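Local atomic coordinates of oligopeptide-binding protein oppA (Lactococcus lactis, PDB entry 3DRF), a protein that captures oligopeptides for uptake as the binding component of the OppABCDF ABC transporter, closing round its ligand like a Venus fly-trap. Residues G32-D42 with K249-T260; S63-G71 with P218-P226. All blocks are in the same frame, centred on the assembly; numbering follows the deposited sequence.

Contact 1: G32-D42 with K249-T260; sequences GGNLKVAYQSD and KLNSITYEVVST
Val37 is wedged into the notch between Ile253 and Tyr255, one branch for each wall. CG1 lies anti to the backbone N (chi1 -169°) and sits over one face of the Tyr255 ring, 3.7 Å from its centroid and 20° off the normal, a CH-pi contact. The other branch, CG2, lies alongside Ile253 with 3.8 Å between it and Ile253 CG2. Toward the strand starts the same face continues with Leu250, whose CD1 rests 3.9 Å from Leu35 CB. On the opposite face of the sheet Ala38 CB, a small bump, meets Val258 CG1 at 3.7 Å.

Polar side chains close both ends. Asn34 OD1 accepts twice, from Ser252 OG at 2.7 Å and from Asn251 ND2 at 3.0 Å, the latter on a lone pair and in the plane of both amides, which themselves stand nearly perpendicular. At the far end Asp42 grips Thr260 through both oxygens: Asp42 OD1 accepts the backbone N-H of Thr260 on its syn side, while OD2 meets Thr260 OG1 at 2.8 Å from above the carboxylate plane. Gln40, extended beyond CG, lays its amide across Thr260, with CD 3.8 Å from Thr260 CA; NE2 goes on to Ser263 and Gln282, and OE1 to Val279 N. With the amide cut back to an alanine here, Val279 N, Ser263 and Gln282 would probably lose the group that joins them, and Thr260 its cover on that side.

Between these ends, the N-H and C=O groups of Leu35, Val37 and Tyr39 bond alternately to the residues flanking Ile253, Tyr255 and Val257. This ladder, with strand directions 28° apart, is that of a twisted parallel pair, here inside the mixed five-stranded sheet of a type 2 periplasmic-binding-protein fold.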
loop_
_atom_site.group_PDB
_atom_site.type_symbol
_atom_site.label_atom_id
_atom_site.label_comp_id
_atom_site.label_asym_id
_atom_site.label_seq_id
_atom_site.Cartn_x
_atom_site.Cartn_y
_atom_site.Cartn_z
ATOM N N GLY A 32 17.191 -29.152 -8.148
ATOM C CA GLY A 32 16.535 -28.731 -6.931
ATOM C C GLY A 32 15.010 -28.980 -6.826
ATOM O O GLY A 32 14.388 -29.562 -7.648
ATOM N N GLY A 33 14.439 -28.528 -5.727
ATOM C CA GLY A 33 13.077 -28.855 -5.379
ATOM C C GLY A 33 11.985 -28.027 -6.043
ATOM O O GLY A 33 12.256 -27.135 -6.815
ATOM N N ASN A 34 10.763 -28.356 -5.687
ATOM C CA ASN A 34 9.571 -27.706 -6.232
ATOM C C ASN A 34 8.735 -27.184 -5.076
ATOM O O ASN A 34 8.073 -27.911 -4.423
ATOM C CB ASN A 34 8.788 -28.702 -7.111
ATOM C CG ASN A 34 9.650 -29.168 -8.313
ATOM O OD1 ASN A 34 9.947 -28.432 -9.205
ATOM N ND2 ASN A 34 10.078 -30.390 -8.279
ATOM N N LEU A 35 8.816 -25.884 -4.874
ATOM C CA LEU A 35 8.206 -25.237 -3.711
ATOM C C LEU A 35 6.770 -24.851 -4.011
ATOM O O LEU A 35 6.463 -24.477 -5.093
ATOM C CB LEU A 35 9.037 -23.979 -3.361
ATOM C CG LEU A 35 8.665 -23.206 -2.073
ATOM C CD1 LEU A 35 9.210 -23.972 -0.871
ATOM C CD2 LEU A 35 9.321 -21.843 -2.121
ATOM N N LYS A 36 5.932 -24.956 -3.013
ATOM C CA LYS A 36 4.531 -24.593 -3.139
ATOM C C LYS A 36 4.215 -23.473 -2.147
ATOM O O LYS A 36 4.313 -23.672 -0.964
ATOM C CB LYS A 36 3.626 -25.800 -2.829
ATOM C CG LYS A 36 3.759 -26.920 -3.937
ATOM C CD LYS A 36 2.724 -27.927 -3.697
ATOM C CE LYS A 36 3.145 -28.558 -2.435
ATOM N NZ LYS A 36 2.237 -29.750 -2.064
ATOM N N VAL A 37 3.822 -22.315 -2.651
ATOM C CA VAL A 37 3.523 -21.140 -1.844
ATOM C C VAL A 37 2.110 -20.662 -2.140
ATOM O O VAL A 37 1.640 -20.767 -3.219
ATOM C CB VAL A 37 4.534 -19.977 -2.180
ATOM C CG1 VAL A 37 4.419 -18.831 -1.161
ATOM C CG2 VAL A 37 5.974 -20.476 -2.182
ATOM N N ALA A 38 1.454 -20.118 -1.130
ATOM C CA ALA A 38 0.191 -19.412 -1.291
ATOM C C ALA A 38 0.185 -18.041 -0.603
ATOM O O ALA A 38 0.900 -17.786 0.317
ATOM C CB ALA A 38 -1.022 -20.290 -0.799
ATOM N N TYR A 39 -0.718 -17.211 -1.103
ATOM C CA TYR A 39 -1.129 -15.965 -0.443
ATOM C C TYR A 39 -2.604 -16.070 -0.075
ATOM O O TYR A 39 -3.402 -16.445 -0.879
ATOM C CB TYR A 39 -0.846 -14.745 -1.373
ATOM C CG TYR A 39 -0.919 -13.429 -0.637
ATOM C CD1 TYR A 39 0.228 -12.807 -0.156
ATOM C CD2 TYR A 39 -2.144 -12.829 -0.368
ATOM C CE1 TYR A 39 0.127 -11.607 0.548
ATOM C CE2 TYR A 39 -2.226 -11.680 0.290
ATOM C CZ TYR A 39 -1.094 -11.095 0.761
ATOM O OH TYR A 39 -1.212 -9.902 1.439
ATOM N N GLN A 40 -2.906 -15.731 1.162
ATOM C CA GLN A 40 -4.276 -15.780 1.635
ATOM C C GLN A 40 -5.088 -14.598 1.084
ATOM O O GLN A 40 -4.814 -13.466 1.328
ATOM C CB GLN A 40 -4.312 -15.787 3.168
ATOM C CG GLN A 40 -5.754 -16.047 3.697
ATOM C CD GLN A 40 -5.769 -16.063 5.204
ATOM O OE1 GLN A 40 -5.857 -15.045 5.837
ATOM N NE2 GLN A 40 -5.662 -17.253 5.764
ATOM N N SER A 41 -6.090 -14.976 0.314
ATOM C CA SER A 41 -6.951 -14.014 -0.316
ATOM C C SER A 41 -8.303 -14.637 -0.622
ATOM O O SER A 41 -8.359 -15.653 -1.206
ATOM C CB SER A 41 -6.308 -13.531 -1.641
ATOM O OG SER A 41 -7.157 -12.611 -2.312
ATOM N N ASP A 42 -9.353 -13.958 -0.230
ATOM C CA ASP A 42 -10.711 -14.363 -0.577
ATOM C C ASP A 42 -11.166 -13.855 -1.976
ATOM O O ASP A 42 -12.136 -14.301 -2.499
ATOM C CB ASP A 42 -11.707 -13.929 0.533
ATOM C CG ASP A 42 -11.530 -14.763 1.818
ATOM O OD1 ASP A 42 -11.280 -15.904 1.662
ATOM O OD2 ASP A 42 -11.543 -14.222 2.892
ATOM N N LYS A 249 18.395 -22.246 -6.225
ATOM C CA LYS A 249 18.560 -23.666 -5.887
ATOM C C LYS A 249 17.352 -24.456 -6.401
ATOM O O LYS A 249 17.507 -25.589 -6.820
ATOM C CB LYS A 249 18.694 -23.788 -4.365
ATOM C CG LYS A 249 19.984 -23.147 -3.754
ATOM C CD LYS A 249 20.062 -23.400 -2.189
ATOM C CE LYS A 249 21.200 -22.654 -1.526
ATOM N NZ LYS A 249 22.486 -23.292 -1.829
ATOM N N LEU A 250 16.166 -23.890 -6.389
ATOM C CA LEU A 250 14.931 -24.576 -6.755
ATOM C C LEU A 250 14.749 -24.792 -8.248
ATOM O O LEU A 250 15.270 -24.046 -9.009
ATOM C CB LEU A 250 13.681 -23.852 -6.240
ATOM C CG LEU A 250 13.528 -23.711 -4.717
ATOM C CD1 LEU A 250 12.533 -22.592 -4.369
ATOM C CD2 LEU A 250 13.028 -25.014 -4.040
ATOM N N ASN A 251 14.076 -25.881 -8.588
ATOM C CA ASN A 251 13.580 -26.125 -9.929
ATOM C C ASN A 251 12.327 -25.334 -10.262
ATOM O O ASN A 251 12.201 -24.909 -11.367
ATOM C CB ASN A 251 13.335 -27.637 -10.122
ATOM C CG ASN A 251 12.901 -27.996 -11.535
ATOM O OD1 ASN A 251 13.627 -27.822 -12.466
ATOM N ND2 ASN A 251 11.713 -28.438 -11.653
ATOM N N SER A 252 11.396 -25.172 -9.323
ATOM C CA SER A 252 10.183 -24.409 -9.631
ATOM C C SER A 252 9.570 -23.895 -8.343
ATOM O O SER A 252 9.881 -24.362 -7.291
ATOM C CB SER A 252 9.168 -25.243 -10.398
ATOM O OG SER A 252 8.497 -26.152 -9.543
ATOM N N ILE A 253 8.698 -22.919 -8.498
ATOM C CA ILE A 253 7.813 -22.433 -7.445
ATOM C C ILE A 253 6.412 -22.257 -7.985
ATOM O O ILE A 253 6.277 -21.623 -8.980
ATOM C CB ILE A 253 8.274 -21.038 -6.873
ATOM C CG1 ILE A 253 9.702 -21.085 -6.346
ATOM C CG2 ILE A 253 7.259 -20.554 -5.751
ATOM C CD1 ILE A 253 10.387 -19.682 -6.142
ATOM N N THR A 254 5.398 -22.790 -7.325
ATOM C CA THR A 254 4.021 -22.481 -7.680
ATOM C C THR A 254 3.528 -21.482 -6.610
ATOM O O THR A 254 3.847 -21.583 -5.431
ATOM C CB THR A 254 3.165 -23.749 -7.756
ATOM O OG1 THR A 254 3.142 -24.375 -6.463
ATOM C CG2 THR A 254 3.763 -24.669 -8.800
ATOM N N TYR A 255 2.793 -20.490 -7.046
ATOM C CA TYR A 255 2.301 -19.452 -6.127
ATOM C C TYR A 255 0.814 -19.273 -6.421
ATOM O O TYR A 255 0.475 -18.939 -7.516
ATOM C CB TYR A 255 3.092 -18.140 -6.313
ATOM C CG TYR A 255 3.334 -17.311 -5.043
ATOM C CD1 TYR A 255 2.374 -17.154 -4.082
ATOM C CD2 TYR A 255 4.520 -16.703 -4.835
ATOM C CE1 TYR A 255 2.603 -16.391 -2.957
ATOM C CE2 TYR A 255 4.758 -15.948 -3.706
ATOM C CZ TYR A 255 3.792 -15.813 -2.774
ATOM O OH TYR A 255 4.037 -15.106 -1.636
ATOM N N GLU A 256 -0.035 -19.559 -5.432
ATOM C CA GLU A 256 -1.480 -19.651 -5.610
ATOM C C GLU A 256 -2.219 -18.778 -4.616
ATOM O O GLU A 256 -1.766 -18.663 -3.512
ATOM C CB GLU A 256 -1.974 -21.136 -5.450
ATOM C CG GLU A 256 -1.304 -22.153 -6.365
ATOM C CD GLU A 256 -1.950 -23.523 -6.270
ATOM O OE1 GLU A 256 -2.700 -23.843 -5.367
ATOM O OE2 GLU A 256 -1.651 -24.260 -7.179
ATOM N N VAL A 257 -3.420 -18.375 -4.852
ATOM C CA VAL A 257 -4.246 -17.825 -3.776
ATOM C C VAL A 257 -4.944 -18.979 -3.057
ATOM O O VAL A 257 -5.155 -20.053 -3.628
ATOM C CB VAL A 257 -5.262 -16.730 -4.232
ATOM C CG1 VAL A 257 -4.523 -15.452 -4.662
ATOM C CG2 VAL A 257 -6.193 -17.248 -5.317
ATOM N N VAL A 258 -5.187 -18.791 -1.779
ATOM C CA VAL A 258 -5.963 -19.688 -0.930
ATOM C C VAL A 258 -6.894 -18.906 -0.009
ATOM O O VAL A 258 -6.538 -17.839 0.490
ATOM C CB VAL A 258 -5.050 -20.589 -0.078
ATOM C CG1 VAL A 258 -4.229 -19.748 0.889
ATOM C CG2 VAL A 258 -5.876 -21.622 0.672
ATOM N N SER A 259 -8.172 -19.313 0.079
ATOM C CA SER A 259 -9.153 -18.566 0.859
ATOM C C SER A 259 -8.843 -18.606 2.352
ATOM O O SER A 259 -8.125 -19.488 2.831
ATOM C CB SER A 259 -10.550 -19.127 0.653
ATOM O OG SER A 259 -10.673 -20.383 1.291
ATOM N N THR A 260 -9.394 -17.657 3.091
ATOM C CA THR A 260 -9.216 -17.634 4.528
ATOM C C THR A 260 -9.786 -18.894 5.193
ATOM O O THR A 260 -9.160 -19.450 6.092
ATOM C CB THR A 260 -9.865 -16.381 5.092
ATOM O OG1 THR A 260 -9.427 -15.259 4.311
ATOM C CG2 THR A 260 -9.487 -16.190 6.538
HETATM O O HOH W 1 6.450 -26.139 -7.509
HETATM O O HOH W 2 1.433 -23.459 -4.632
#

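Contact 2: S63-G71 with P218-P226; sequences SGPGGGQDG and PLVTGPFKP
The Phe224 ring presents its edge to Pro65: Pro65 O lies near the ring plane, while Pro65 CB comes within 4.1 Å of Phe224 CD2. The same carbonyl oxygen accepts the backbone N-H of Phe224 at 3.1 Å. In the second flat group, the Asp70 carboxylate, OD1 accepts two bonds from one residue, Thr221 OG1 at 2.7 Å and Thr221 N at 2.8 Å, both reaching it from the same face and each about 40° out of the plane. Thr221 manages this because OG1 stands between its backbone N and carbonyl carbon (chi1 67°), on the side of its own N-H. In the fold, a glycine-rich loop following helix 57-62 is thus laid along the approach to 224-230, an outermost strand of the mixed five-stranded sheet. The close backbone packing is consistent with the lack of side chains here: a methyl on Gly222 would collide with Gly66 C and Gly67 N, and one on Gly67 would jam against the carbonyl O before it. Gly66 O lies 3.4 Å from Val220 CB and receives a weak bond from Gly222 N. A water links Thr221 OG1 to Gly71 O, donating to both.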
loop_
_atom_site.group_PDB
_atom_site.type_symbol
_atom_site.label_atom_id
_atom_site.label_comp_id
_atom_site.label_asym_id
_atom_site.label_seq_id
_atom_site.Cartn_x
_atom_site.Cartn_y
_atom_site.Cartn_z
ATOM N N SER A 63 4.286 -11.600 -6.941
ATOM C CA SER A 63 5.299 -11.276 -7.945
ATOM C C SER A 63 6.750 -11.416 -7.451
ATOM O O SER A 63 7.640 -11.271 -8.209
ATOM C CB SER A 63 5.093 -9.846 -8.504
ATOM O OG SER A 63 5.529 -8.850 -7.576
ATOM N N GLY A 64 6.932 -11.696 -6.160
ATOM C CA GLY A 64 8.256 -11.688 -5.558
ATOM C C GLY A 64 9.334 -12.506 -6.298
ATOM O O GLY A 64 10.364 -12.014 -6.622
ATOM N N PRO A 65 9.032 -13.788 -6.553
ATOM C CA PRO A 65 10.027 -14.626 -7.247
ATOM C C PRO A 65 10.415 -14.102 -8.652
ATOM O O PRO A 65 11.487 -14.329 -9.125
ATOM C CB PRO A 65 9.343 -16.013 -7.327
ATOM C CG PRO A 65 8.414 -16.055 -6.169
ATOM C CD PRO A 65 7.872 -14.590 -6.094
ATOM N N GLY A 66 9.521 -13.343 -9.269
ATOM C CA GLY A 66 9.803 -12.744 -10.575
ATOM C C GLY A 66 10.491 -11.378 -10.528
ATOM O O GLY A 66 10.722 -10.808 -11.572
ATOM N N GLY A 67 10.864 -10.913 -9.334
ATOM C CA GLY A 67 11.538 -9.637 -9.187
ATOM C C GLY A 67 10.688 -8.593 -8.466
ATOM O O GLY A 67 11.134 -7.508 -8.315
ATOM N N GLY A 68 9.504 -8.936 -7.996
ATOM C CA GLY A 68 8.672 -7.974 -7.247
ATOM C C GLY A 68 8.223 -6.763 -8.074
ATOM O O GLY A 68 8.341 -5.656 -7.661
ATOM N N GLN A 69 7.790 -7.057 -9.279
ATOM C CA GLN A 69 7.441 -6.037 -10.330
ATOM C C GLN A 69 8.685 -5.206 -10.714
ATOM O O GLN A 69 8.637 -4.049 -10.937
ATOM C CB GLN A 69 6.219 -5.200 -9.887
ATOM C CG GLN A 69 5.003 -6.078 -9.659
ATOM C CD GLN A 69 3.887 -5.382 -8.877
ATOM O OE1 GLN A 69 2.748 -5.450 -9.239
ATOM N NE2 GLN A 69 4.262 -4.689 -7.843
ATOM N N ASP A 70 9.781 -5.939 -10.821
ATOM C CA ASP A 70 11.045 -5.483 -11.409
ATOM C C ASP A 70 11.700 -4.296 -10.672
ATOM O O ASP A 70 12.152 -3.343 -11.212
ATOM C CB ASP A 70 10.882 -5.285 -12.935
ATOM C CG ASP A 70 10.480 -6.589 -13.613
ATOM O OD1 ASP A 70 11.069 -7.606 -13.220
ATOM O OD2 ASP A 70 9.628 -6.555 -14.445
ATOM N N GLY A 71 11.734 -4.494 -9.372
ATOM C CA GLY A 71 12.492 -3.630 -8.482
ATOM C C GLY A 71 13.981 -3.673 -8.776
ATOM O O GLY A 71 14.520 -4.720 -9.136
ATOM N N PRO A 218 4.029 -11.721 -19.341
ATOM C CA PRO A 218 4.942 -10.584 -19.180
ATOM C C PRO A 218 6.402 -10.923 -19.455
ATOM O O PRO A 218 6.697 -12.064 -19.549
ATOM C CB PRO A 218 4.756 -10.245 -17.685
ATOM C CG PRO A 218 4.649 -11.661 -17.036
ATOM C CD PRO A 218 3.812 -12.445 -18.059
ATOM N N LEU A 219 7.267 -9.939 -19.600
ATOM C CA LEU A 219 8.696 -10.085 -19.330
ATOM C C LEU A 219 9.024 -9.596 -17.914
ATOM O O LEU A 219 8.443 -8.646 -17.421
ATOM C CB LEU A 219 9.565 -9.295 -20.342
ATOM C CG LEU A 219 9.320 -9.618 -21.829
ATOM C CD1 LEU A 219 10.342 -8.862 -22.722
ATOM C CD2 LEU A 219 9.434 -11.156 -22.060
ATOM N N VAL A 220 9.999 -10.263 -17.303
ATOM C CA VAL A 220 10.459 -9.908 -15.951
ATOM C C VAL A 220 11.973 -9.962 -15.892
ATOM O O VAL A 220 12.653 -10.356 -16.801
ATOM C CB VAL A 220 9.846 -10.810 -14.862
ATOM C CG1 VAL A 220 8.305 -10.808 -14.972
ATOM C CG2 VAL A 220 10.397 -12.275 -14.993
ATOM N N THR A 221 12.468 -9.503 -14.767
ATOM C CA THR A 221 13.925 -9.364 -14.554
ATOM C C THR A 221 14.474 -10.203 -13.350
ATOM O O THR A 221 15.622 -10.233 -13.134
ATOM C CB THR A 221 14.322 -7.869 -14.285
ATOM O OG1 THR A 221 13.783 -7.419 -13.027
ATOM C CG2 THR A 221 13.873 -6.945 -15.440
ATOM N N GLY A 222 13.602 -10.854 -12.611
ATOM C CA GLY A 222 13.977 -11.503 -11.368
ATOM C C GLY A 222 14.575 -12.916 -11.541
ATOM O O GLY A 222 14.771 -13.388 -12.614
ATOM N N PRO A 223 14.829 -13.583 -10.413
ATOM C CA PRO A 223 15.509 -14.912 -10.473
ATOM C C PRO A 223 14.624 -15.991 -11.104
ATOM O O PRO A 223 15.170 -16.945 -11.638
ATOM C CB PRO A 223 15.866 -15.223 -8.991
ATOM C CG PRO A 223 15.003 -14.255 -8.166
ATOM C CD PRO A 223 14.742 -13.029 -9.044
ATOM N N PHE A 224 13.321 -15.831 -11.078
ATOM C CA PHE A 224 12.372 -16.727 -11.733
ATOM C C PHE A 224 11.542 -15.924 -12.745
ATOM O O PHE A 224 11.403 -14.743 -12.648
ATOM C CB PHE A 224 11.395 -17.383 -10.715
ATOM C CG PHE A 224 12.078 -18.342 -9.731
ATOM C CD1 PHE A 224 12.069 -19.701 -9.964
ATOM C CD2 PHE A 224 12.750 -17.865 -8.628
ATOM C CE1 PHE A 224 12.728 -20.573 -9.116
ATOM C CE2 PHE A 224 13.422 -18.722 -7.739
ATOM C CZ PHE A 224 13.396 -20.093 -7.986
ATOM N N LYS A 225 11.049 -16.605 -13.727
ATOM C CA LYS A 225 10.068 -16.065 -14.670
ATOM C C LYS A 225 8.777 -16.848 -14.579
ATOM O O LYS A 225 8.786 -18.023 -14.290
ATOM C CB LYS A 225 10.630 -16.101 -16.091
ATOM C CG LYS A 225 10.929 -17.493 -16.611
ATOM C CD LYS A 225 11.494 -17.467 -18.056
ATOM C CE LYS A 225 11.640 -18.917 -18.563
ATOM N NZ LYS A 225 12.048 -18.936 -19.995
ATOM N N PRO A 226 7.656 -16.185 -14.833
ATOM C CA PRO A 226 6.351 -16.840 -14.795
ATOM C C PRO A 226 6.107 -17.587 -16.109
ATOM O O PRO A 226 5.777 -17.010 -17.096
ATOM C CB PRO A 226 5.377 -15.640 -14.646
ATOM C CG PRO A 226 6.038 -14.473 -15.327
ATOM C CD PRO A 226 7.543 -14.706 -15.086
HETATM O O HOH W 3 15.558 -5.801 -11.667
#

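Overall arrangement
Along the chain the segments run 32-42, 63-71, 218-226, 249-260, so contact 2 is nested inside the loop that contact 1 closes. Their centres lie about 15 Å apart and both reach one mixed sheet, ordered 224-230, 234-239, 252-258, 34-40, 274-276: contact 1 pairs two inner strands, contact 2 meets an outermost one. Direct packing joins them, with Ile253 CD1 3.6 Å from Phe224 CZ and 4.0 Å from Pro65 CB. Helix 57-62, which leads into 63-71, also touches Tyr39, Tyr255 and Val257. The first modelled strand is thereby built into a sheet with strands from beyond residue 220, tying distant sequence into one structural unit.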